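Type III effector Xcv3220-like C-terminal domain-containing protein (Xanthomonas campestris pv. vesicatoria, PDB 4FC9) is a type III effector (XopL) delivered into host plant cells, whose all-helical C-terminal domain, the part crystallised here, probably acts as an E3 ubiquitin ligase. Local coordinates at residues A32-I37 with R165-H170; D39-M44 with M161-E166; S88-F93 with A177-L182. One frame throughout, in Å; residues are numbered along the deposited sequence.

Interaction 1: A32-I37 with R165-H170; sequences AALERI and RELIVH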
loop_
_atom_site.group_PDB
_atom_site.type_symbol
_atom_site.label_atom_id
_atom_site.label_comp_id
_atom_site.label_asym_id
_atom_site.label_seq_id
_atom_site.Cartn_x
_atom_site.Cartn_y
_atom_site.Cartn_z
ATOM N N ALA A 32 9.158 -13.734 -11.114
ATOM C CA ALA A 32 9.159 -14.405 -9.819
ATOM C C ALA A 32 9.203 -13.407 -8.666
ATOM O O ALA A 32 8.625 -13.647 -7.605
ATOM C CB ALA A 32 10.322 -15.370 -9.725
ATOM N N ALA A 33 9.895 -12.291 -8.884
ATOM C CA ALA A 33 10.032 -11.244 -7.874
ATOM C C ALA A 33 8.693 -10.594 -7.578
ATOM O O ALA A 33 8.357 -10.343 -6.422
ATOM C CB ALA A 33 11.028 -10.197 -8.334
ATOM N N LEU A 34 7.935 -10.323 -8.634
ATOM C CA LEU A 34 6.622 -9.708 -8.506
ATOM C C LEU A 34 5.607 -10.655 -7.892
ATOM O O LEU A 34 4.739 -10.236 -7.133
ATOM C CB LEU A 34 6.112 -9.261 -9.870
ATOM C CG LEU A 34 6.682 -7.944 -10.371
ATOM C CD1 LEU A 34 6.273 -7.729 -11.811
ATOM C CD2 LEU A 34 6.203 -6.803 -9.492
ATOM N N GLU A 35 5.700 -11.931 -8.240
ATOM C CA GLU A 35 4.774 -12.905 -7.691
ATOM C C GLU A 35 5.004 -13.031 -6.187
ATOM O O GLU A 35 4.059 -13.130 -5.407
ATOM C CB GLU A 35 4.914 -14.257 -8.389
ATOM C CG GLU A 35 3.832 -15.232 -7.988
ATOM C CD GLU A 35 3.599 -16.310 -9.018
ATOM O OE1 GLU A 35 4.270 -16.288 -10.071
ATOM O OE2 GLU A 35 2.740 -17.182 -8.771
ATOM N N ARG A 36 6.270 -12.993 -5.790
ATOM C CA ARG A 36 6.647 -13.084 -4.389
ATOM C C ARG A 36 6.141 -11.888 -3.582
ATOM O O ARG A 36 5.717 -12.042 -2.435
ATOM C CB ARG A 36 8.164 -13.213 -4.271
ATOM C CG ARG A 36 8.698 -13.191 -2.849
ATOM C CD ARG A 36 10.109 -13.787 -2.774
ATOM N NE ARG A 36 11.038 -13.189 -3.737
ATOM C CZ ARG A 36 11.447 -13.781 -4.857
ATOM N NH1 ARG A 36 12.291 -13.159 -5.669
ATOM N NH2 ARG A 36 11.013 -14.996 -5.168
ATOM N N ILE A 37 6.189 -10.699 -4.176
ATOM C CA ILE A 37 5.648 -9.515 -3.520
ATOM C C ILE A 37 4.154 -9.712 -3.276
ATOM O O ILE A 37 3.652 -9.472 -2.175
ATOM C CB ILE A 37 5.883 -8.245 -4.355
ATOM C CG1 ILE A 37 7.384 -7.970 -4.472
ATOM C CG2 ILE A 37 5.162 -7.057 -3.740
ATOM C CD1 ILE A 37 7.733 -6.852 -5.430
ATOM N N ARG A 165 5.422 -0.017 -1.712
ATOM C CA ARG A 165 6.840 0.323 -1.718
ATOM C C ARG A 165 7.680 -0.779 -2.364
ATOM O O ARG A 165 8.700 -0.502 -2.993
ATOM C CB ARG A 165 7.342 0.670 -0.305
ATOM C CG ARG A 165 7.396 -0.496 0.660
ATOM C CD ARG A 165 7.514 -0.042 2.117
ATOM N NE ARG A 165 8.727 0.723 2.412
ATOM C CZ ARG A 165 9.930 0.189 2.620
ATOM N NH1 ARG A 165 10.106 -1.123 2.537
ATOM N NH2 ARG A 165 10.962 0.969 2.897
ATOM N N GLU A 166 7.239 -2.026 -2.237
ATOM C CA GLU A 166 7.940 -3.127 -2.880
ATOM C C GLU A 166 7.722 -3.125 -4.399
ATOM O O GLU A 166 8.612 -3.505 -5.158
ATOM C CB GLU A 166 7.545 -4.471 -2.258
ATOM C CG GLU A 166 7.950 -4.610 -0.789
ATOM C CD GLU A 166 9.435 -4.395 -0.560
ATOM O OE1 GLU A 166 10.239 -5.040 -1.267
ATOM O OE2 GLU A 166 9.798 -3.580 0.319
ATOM N N LEU A 167 6.546 -2.689 -4.840
ATOM C CA LEU A 167 6.285 -2.550 -6.273
ATOM C C LEU A 167 7.106 -1.405 -6.876
ATOM O O LEU A 167 7.600 -1.507 -8.001
ATOM C CB LEU A 167 4.789 -2.361 -6.549
ATOM C CG LEU A 167 3.887 -3.580 -6.311
ATOM C CD1 LEU A 167 2.420 -3.210 -6.454
ATOM C CD2 LEU A 167 4.238 -4.721 -7.256
ATOM N N ILE A 168 7.257 -0.322 -6.118
ATOM C CA ILE A 168 8.092 0.800 -6.534
ATOM C C ILE A 168 9.543 0.363 -6.730
ATOM O O ILE A 168 10.167 0.695 -7.737
ATOM C CB ILE A 168 8.016 1.966 -5.520
ATOM C CG1 ILE A 168 6.657 2.660 -5.617
ATOM C CG2 ILE A 168 9.132 2.963 -5.761
ATOM C CD1 ILE A 168 6.372 3.631 -4.490
ATOM N N VAL A 169 10.066 -0.403 -5.775
ATOM C CA VAL A 169 11.451 -0.868 -5.827
ATOM C C VAL A 169 11.677 -1.910 -6.921
ATOM O O VAL A 169 12.752 -1.983 -7.513
ATOM C CB VAL A 169 11.903 -1.416 -4.458
ATOM C CG1 VAL A 169 13.277 -2.065 -4.546
ATOM C CG2 VAL A 169 11.905 -0.297 -3.433
ATOM N N HIS A 170 10.658 -2.708 -7.207
ATOM C CA HIS A 170 10.774 -3.661 -8.297
ATOM C C HIS A 170 10.908 -2.926 -9.622
ATOM O O HIS A 170 11.717 -3.293 -10.479
ATOM C CB HIS A 170 9.566 -4.589 -8.354
ATOM C CG HIS A 170 9.713 -5.678 -9.365
ATOM N ND1 HIS A 170 9.312 -5.535 -10.674
ATOM C CD2 HIS A 170 10.257 -6.915 -9.269
ATOM C CE1 HIS A 170 9.589 -6.643 -11.340
ATOM N NE2 HIS A 170 10.159 -7.498 -10.507
#
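L34 and H170 meet near one end of an antiparallel helix pair, in which helix 32-49 runs against helix 152-171 of the all-helical domain. The local axes are 10.4 Å apart at 173°, so contact is made mainly by side chains, and no hydrogen bond crosses it. The main feature is a CH-pi contact: L34 CG sits over one face of the imidazole, 3.5 Å from the ring centroid of H170. H170 reaches across to the opposing helix because chi1 (-174°) swings its ring away from its own backbone N, and the side chain of L34 crosses it there at about a right angle. A33 CB closes on the ring edge, 3.5 Å from H170 CD2. The polar ends of H170 are used outside this pairing: ND1 bonds to E27, and NE2 makes a weak bond to T31, which should help fix the ring's rotation. The remaining contacts are van der Waals packing. L34 CD2 meets L167 CD2 at 3.6 Å. I37 lies against the aliphatic root of E166, whose carboxylate turns off to salt bridges with R165 and R176. I37 CG2 comes to 3.8 Å from E166 CB, and I37 CD1 ends 3.5 Å from the backbone oxygen E166 O.

Interaction 2: D39-M44 with M161-E166; sequences DTAQAM and MWKTRE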
loop_
_atom_site.group_PDB
_atom_site.type_symbol
_atom_site.label_atom_id
_atom_site.label_comp_id
_atom_site.label_asym_id
_atom_site.label_seq_id
_atom_site.Cartn_x
_atom_site.Cartn_y
_atom_site.Cartn_z
ATOM N N ASP A 39 2.430 -12.625 -3.209
ATOM C CA ASP A 39 2.141 -13.733 -2.304
ATOM C C ASP A 39 2.394 -13.332 -0.860
ATOM O O ASP A 39 1.625 -13.681 0.036
ATOM C CB ASP A 39 2.960 -14.966 -2.674
ATOM C CG ASP A 39 2.555 -15.556 -4.016
ATOM O OD1 ASP A 39 1.423 -15.287 -4.472
ATOM O OD2 ASP A 39 3.367 -16.290 -4.615
ATOM N N THR A 40 3.467 -12.583 -0.642
ATOM C CA THR A 40 3.805 -12.096 0.687
ATOM C C THR A 40 2.765 -11.095 1.190
ATOM O O THR A 40 2.297 -11.190 2.326
ATOM C CB THR A 40 5.203 -11.446 0.705
ATOM O OG1 THR A 40 6.195 -12.434 0.405
ATOM C CG2 THR A 40 5.501 -10.835 2.065
ATOM N N ALA A 41 2.410 -10.135 0.345
ATOM C CA ALA A 41 1.403 -9.148 0.711
ATOM C C ALA A 41 0.120 -9.849 1.142
ATOM O O ALA A 41 -0.482 -9.493 2.148
ATOM C CB ALA A 41 1.137 -8.193 -0.447
ATOM N N GLN A 42 -0.269 -10.870 0.390
ATOM C CA GLN A 42 -1.466 -11.646 0.694
ATOM C C GLN A 42 -1.351 -12.343 2.044
ATOM O O GLN A 42 -2.304 -12.359 2.819
ATOM C CB GLN A 42 -1.716 -12.678 -0.404
ATOM C CG GLN A 42 -3.098 -13.304 -0.392
ATOM C CD GLN A 42 -3.325 -14.248 -1.570
ATOM O OE1 GLN A 42 -4.159 -13.990 -2.438
ATOM N NE2 GLN A 42 -2.582 -15.349 -1.600
ATOM N N ALA A 43 -0.183 -12.922 2.316
ATOM C CA ALA A 43 0.078 -13.582 3.592
ATOM C C ALA A 43 -0.020 -12.599 4.758
ATOM O O ALA A 43 -0.565 -12.923 5.813
ATOM C CB ALA A 43 1.446 -14.239 3.572
HETATM N N MSE A 44 0.517 -11.399 4.556
HETATM C CA MSE A 44 0.460 -10.347 5.563
HETATM C C MSE A 44 -0.976 -9.930 5.836
HETATM O O MSE A 44 -1.373 -9.764 6.993
HETATM C CB MSE A 44 1.283 -9.140 5.117
HETATM C CG MSE A 44 2.771 -9.415 5.075
HETATM SE SE MSE A 44 3.791 -8.030 4.182
HETATM C CE MSE A 44 3.694 -6.625 5.530
HETATM N N MSE A 161 0.670 -0.491 1.969
HETATM C CA MSE A 161 1.832 0.329 1.701
HETATM C C MSE A 161 3.086 -0.515 1.557
HETATM O O MSE A 161 3.990 -0.162 0.795
HETATM C CB MSE A 161 2.043 1.392 2.773
HETATM C CG MSE A 161 3.097 2.388 2.319
HETATM SE SE MSE A 161 3.581 3.718 3.571
HETATM C CE MSE A 161 5.256 4.284 2.724
ATOM N N TRP A 162 3.139 -1.632 2.275
ATOM C CA TRP A 162 4.272 -2.526 2.119
ATOM C C TRP A 162 4.345 -3.009 0.681
ATOM O O TRP A 162 5.406 -2.974 0.064
ATOM C CB TRP A 162 4.205 -3.717 3.068
ATOM C CG TRP A 162 5.440 -4.560 2.962
ATOM C CD1 TRP A 162 6.596 -4.417 3.675
ATOM C CD2 TRP A 162 5.658 -5.653 2.061
ATOM N NE1 TRP A 162 7.512 -5.366 3.288
ATOM C CE2 TRP A 162 6.960 -6.137 2.298
ATOM C CE3 TRP A 162 4.873 -6.277 1.085
ATOM C CZ2 TRP A 162 7.496 -7.215 1.591
ATOM C CZ3 TRP A 162 5.405 -7.347 0.386
ATOM C CH2 TRP A 162 6.704 -7.804 0.642
ATOM N N LYS A 163 3.210 -3.449 0.148
ATOM C CA LYS A 163 3.151 -3.861 -1.246
ATOM C C LYS A 163 3.529 -2.711 -2.164
ATOM O O LYS A 163 4.325 -2.885 -3.081
ATOM C CB LYS A 163 1.764 -4.374 -1.614
ATOM C CG LYS A 163 1.629 -4.696 -3.087
ATOM C CD LYS A 163 0.634 -5.807 -3.316
ATOM C CE LYS A 163 -0.589 -5.302 -4.042
ATOM N NZ LYS A 163 -1.539 -6.414 -4.328
ATOM N N THR A 164 2.967 -1.536 -1.901
ATOM C CA THR A 164 3.227 -0.348 -2.715
ATOM C C THR A 164 4.716 -0.036 -2.838
ATOM O O THR A 164 5.219 0.174 -3.937
ATOM C CB THR A 164 2.490 0.890 -2.164
ATOM O OG1 THR A 164 1.080 0.720 -2.337
ATOM C CG2 THR A 164 2.928 2.143 -2.901
ATOM N N ARG A 165 5.422 -0.017 -1.712
ATOM C CA ARG A 165 6.840 0.323 -1.718
ATOM C C ARG A 165 7.680 -0.779 -2.364
ATOM O O ARG A 165 8.700 -0.502 -2.993
ATOM C CB ARG A 165 7.342 0.670 -0.305
ATOM C CG ARG A 165 7.396 -0.496 0.660
ATOM C CD ARG A 165 7.514 -0.042 2.117
ATOM N NE ARG A 165 8.727 0.723 2.412
ATOM C CZ ARG A 165 9.930 0.189 2.620
ATOM N NH1 ARG A 165 10.106 -1.123 2.537
ATOM N NH2 ARG A 165 10.962 0.969 2.897
ATOM N N GLU A 166 7.239 -2.026 -2.237
ATOM C CA GLU A 166 7.940 -3.127 -2.880
ATOM C C GLU A 166 7.722 -3.125 -4.399
ATOM O O GLU A 166 8.612 -3.505 -5.158
ATOM C CB GLU A 166 7.545 -4.471 -2.258
ATOM C CG GLU A 166 7.950 -4.610 -0.789
ATOM C CD GLU A 166 9.435 -4.395 -0.560
ATOM O OE1 GLU A 166 10.239 -5.040 -1.267
ATOM O OE2 GLU A 166 9.798 -3.580 0.319
#
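M44 N donates to T40 O across one helical turn, a 2.9 Å bond, and that turn sets both side chains against the indole of W162 on the facing helix. No hydrogen bond passes between 39-44 and 161-166; helices 32-49 and 152-171 lie antiparallel here, with local axes at 167° and 9.8 Å apart, and they pack through apolar surface. M44 is a selenomethionine, and it makes a Met-aromatic contact over one face of W162: its SE stands 3.9 Å from the centroid of the six-membered ring. The chain bends at its last torsion (chi3 73°), which lays the methyl along the same face, M44 CE being 4.1 Å from the centroid of the five-membered ring. On the opposite face of the indole rests E166 CG of W162's own helix, so the ring is sandwiched. The far end of the six-membered ring meets T40, whose CG2 approaches W162 CH2 to 3.6 Å. T40 OG1, by contrast, bonds back to R36 O in its own helix.

A41 marks the nearest backbone approach, with 5.9 Å between A41 CA and K163 CA. Its methyl touches the aliphatic part of lysine, A41 CB to K163 CD measuring 3.8 Å, while the K163 amino group goes on to a salt bridge with E38. The chemistry is thus mostly dispersion and polarisable selenium against a pi face; the polar ends of T40 and K163 find partners beside the contact, and across these two segments the indole is held by packing alone.

Interaction 3: S88-F93 with A177-L182; sequences SRDLEF and ARFPEL
The two backbones stay well apart, the closest CA pair being F93 CA and F179 CA at 8.5 Å. Residues 88-93 lead through the N-cap D90 into the first turn of helix 91-101; residues 177-182 are irregular and follow helix 152-171. Side chains bridge the gap as a salt-bridge network above an aromatic pair. D90 OD2 caps the helix by accepting from E92 N at 3.2 Å, and from the other face of the carboxylate it takes R178 NH2 at 3.0 Å, in a fairly straight bond (161°). R178 NE donates to the syn lone pair of D90 OD1 at 2.8 Å, with the oxygen tilted out of the guanidinium plane, so the guanidinium grips D90 side-on while the two flat groups are turned 60° apart. E92 lies over one guanidinium face, its OE1 3.4 Å from R178 NE; no N-H points at that oxygen, which contributes charge alone. Beneath, F93 turns its edge to the face of F179 in a T-shaped stack, centroids 5.7 Å apart and planes at 89°. R178 CG covers the opposite face of F179, so the arginine serves both layers. Where the phenylalanines touch most closely, F93 CB is 3.6 Å from F179 CZ.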
loop_
_atom_site.group_PDB
_atom_site.type_symbol
_atom_site.label_atom_id
_atom_site.label_comp_id
_atom_site.label_asym_id
_atom_site.label_seq_id
_atom_site.Cartn_x
_atom_site.Cartn_y
_atom_site.Cartn_z
ATOM N N SER A 88 5.822 7.743 3.766
ATOM C CA SER A 88 4.564 8.146 3.149
ATOM C C SER A 88 4.398 9.669 3.105
ATOM O O SER A 88 3.540 10.184 2.393
ATOM C CB SER A 88 3.382 7.488 3.857
ATOM O OG SER A 88 3.173 8.059 5.135
ATOM N N ARG A 89 5.225 10.380 3.862
ATOM C CA ARG A 89 5.235 11.836 3.833
ATOM C C ARG A 89 6.295 12.355 2.872
ATOM O O ARG A 89 6.379 13.554 2.615
ATOM C CB ARG A 89 5.510 12.392 5.228
ATOM C CG ARG A 89 4.272 12.780 6.015
ATOM C CD ARG A 89 3.428 11.583 6.356
ATOM N NE ARG A 89 2.692 11.781 7.601
ATOM C CZ ARG A 89 1.826 10.909 8.111
ATOM N NH1 ARG A 89 1.209 11.176 9.258
ATOM N NH2 ARG A 89 1.572 9.768 7.478
ATOM N N ASP A 90 7.106 11.443 2.349
ATOM C CA ASP A 90 8.245 11.797 1.508
ATOM C C ASP A 90 7.835 12.077 0.061
ATOM O O ASP A 90 7.158 11.271 -0.569
ATOM C CB ASP A 90 9.297 10.687 1.565
ATOM C CG ASP A 90 10.435 10.907 0.596
ATOM O OD1 ASP A 90 11.009 9.900 0.133
ATOM O OD2 ASP A 90 10.766 12.075 0.302
ATOM N N LEU A 91 8.266 13.224 -0.458
ATOM C CA LEU A 91 7.914 13.646 -1.807
ATOM C C LEU A 91 8.360 12.663 -2.867
ATOM O O LEU A 91 7.707 12.509 -3.895
ATOM C CB LEU A 91 8.555 14.991 -2.117
ATOM C CG LEU A 91 8.150 16.154 -1.223
ATOM C CD1 LEU A 91 8.866 17.411 -1.690
ATOM C CD2 LEU A 91 6.637 16.326 -1.232
ATOM N N GLU A 92 9.493 12.018 -2.628
ATOM C CA GLU A 92 10.038 11.086 -3.601
ATOM C C GLU A 92 9.169 9.844 -3.663
ATOM O O GLU A 92 8.957 9.280 -4.735
ATOM C CB GLU A 92 11.477 10.728 -3.250
ATOM C CG GLU A 92 12.301 11.938 -2.832
ATOM C CD GLU A 92 13.693 11.936 -3.424
ATOM O OE1 GLU A 92 14.063 10.937 -4.077
ATOM O OE2 GLU A 92 14.415 12.938 -3.237
ATOM N N PHE A 93 8.655 9.429 -2.509
ATOM C CA PHE A 93 7.730 8.308 -2.457
ATOM C C PHE A 93 6.420 8.655 -3.153
ATOM O O PHE A 93 5.926 7.894 -3.981
ATOM C CB PHE A 93 7.452 7.888 -1.015
ATOM C CG PHE A 93 6.382 6.839 -0.889
ATOM C CD1 PHE A 93 6.682 5.496 -1.076
ATOM C CD2 PHE A 93 5.071 7.197 -0.594
ATOM C CE1 PHE A 93 5.694 4.529 -0.970
ATOM C CE2 PHE A 93 4.078 6.236 -0.489
ATOM C CZ PHE A 93 4.391 4.901 -0.676
ATOM N N ALA A 177 17.623 1.782 -1.863
ATOM C CA ALA A 177 18.421 2.499 -0.880
ATOM C C ALA A 177 17.557 3.481 -0.099
ATOM O O ALA A 177 17.800 3.723 1.082
ATOM C CB ALA A 177 19.574 3.215 -1.551
ATOM N N ARG A 178 16.541 4.031 -0.758
ATOM C CA ARG A 178 15.666 5.024 -0.135
ATOM C C ARG A 178 14.553 4.371 0.672
ATOM O O ARG A 178 14.113 4.891 1.699
ATOM C CB ARG A 178 15.065 5.940 -1.200
ATOM C CG ARG A 178 14.255 7.086 -0.631
ATOM C CD ARG A 178 14.125 8.213 -1.635
ATOM N NE ARG A 178 13.552 9.412 -1.035
ATOM C CZ ARG A 178 14.246 10.297 -0.326
ATOM N NH1 ARG A 178 15.543 10.109 -0.118
ATOM N NH2 ARG A 178 13.646 11.367 0.180
ATOM N N PHE A 179 14.095 3.225 0.185
ATOM C CA PHE A 179 13.035 2.477 0.835
ATOM C C PHE A 179 13.564 1.093 1.141
ATOM O O PHE A 179 13.377 0.160 0.360
ATOM C CB PHE A 179 11.807 2.410 -0.069
ATOM C CG PHE A 179 11.389 3.750 -0.604
ATOM C CD1 PHE A 179 11.280 4.843 0.245
ATOM C CD2 PHE A 179 11.140 3.925 -1.953
ATOM C CE1 PHE A 179 10.911 6.080 -0.236
ATOM C CE2 PHE A 179 10.770 5.161 -2.444
ATOM C CZ PHE A 179 10.656 6.240 -1.584
ATOM N N PRO A 180 14.247 0.969 2.287
ATOM C CA PRO A 180 14.963 -0.233 2.717
ATOM C C PRO A 180 14.032 -1.422 2.859
ATOM O O PRO A 180 12.830 -1.259 3.057
ATOM C CB PRO A 180 15.497 0.156 4.099
ATOM C CG PRO A 180 15.490 1.640 4.116
ATOM C CD PRO A 180 14.314 2.036 3.300
ATOM N N GLU A 181 14.590 -2.617 2.747
ATOM C CA GLU A 181 13.816 -3.804 3.023
ATOM C C GLU A 181 13.409 -3.775 4.480
ATOM O O GLU A 181 14.196 -3.404 5.349
ATOM C CB GLU A 181 14.626 -5.058 2.733
ATOM C CG GLU A 181 14.446 -5.581 1.334
ATOM C CD GLU A 181 14.952 -6.995 1.188
ATOM O OE1 GLU A 181 14.245 -7.923 1.631
ATOM O OE2 GLU A 181 16.058 -7.176 0.640
ATOM N N LEU A 182 12.167 -4.155 4.736
ATOM C CA LEU A 182 11.675 -4.261 6.093
ATOM C C LEU A 182 11.359 -5.713 6.380
ATOM O O LEU A 182 10.853 -6.427 5.517
ATOM C CB LEU A 182 10.429 -3.400 6.275
ATOM C CG LEU A 182 10.642 -1.890 6.174
ATOM C CD1 LEU A 182 9.305 -1.200 6.022
ATOM C CD2 LEU A 182 11.376 -1.375 7.400
#

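Interactions 1 and 2 are neighbouring stretches of one antiparallel seam between helices 32-49 and 152-171, their centres 8 Å apart and joined where I37 packs on W162 and K163. Interaction 2 is the buried one, nearer the chain centre; interaction 1 is only partly buried. Neither has a hydrogen bond across it. Interaction 3 is also partly buried, but it ties the start of helix 91-101 to the chain after helix 152-171 through a salt-bridge network together with a ring pair. Helix 152-171 connects all three: R165 bonds to P180 O, while I168 and M161 pack on F93. Aromatic rings recur, met by aliphatic carbon, selenium or another ring.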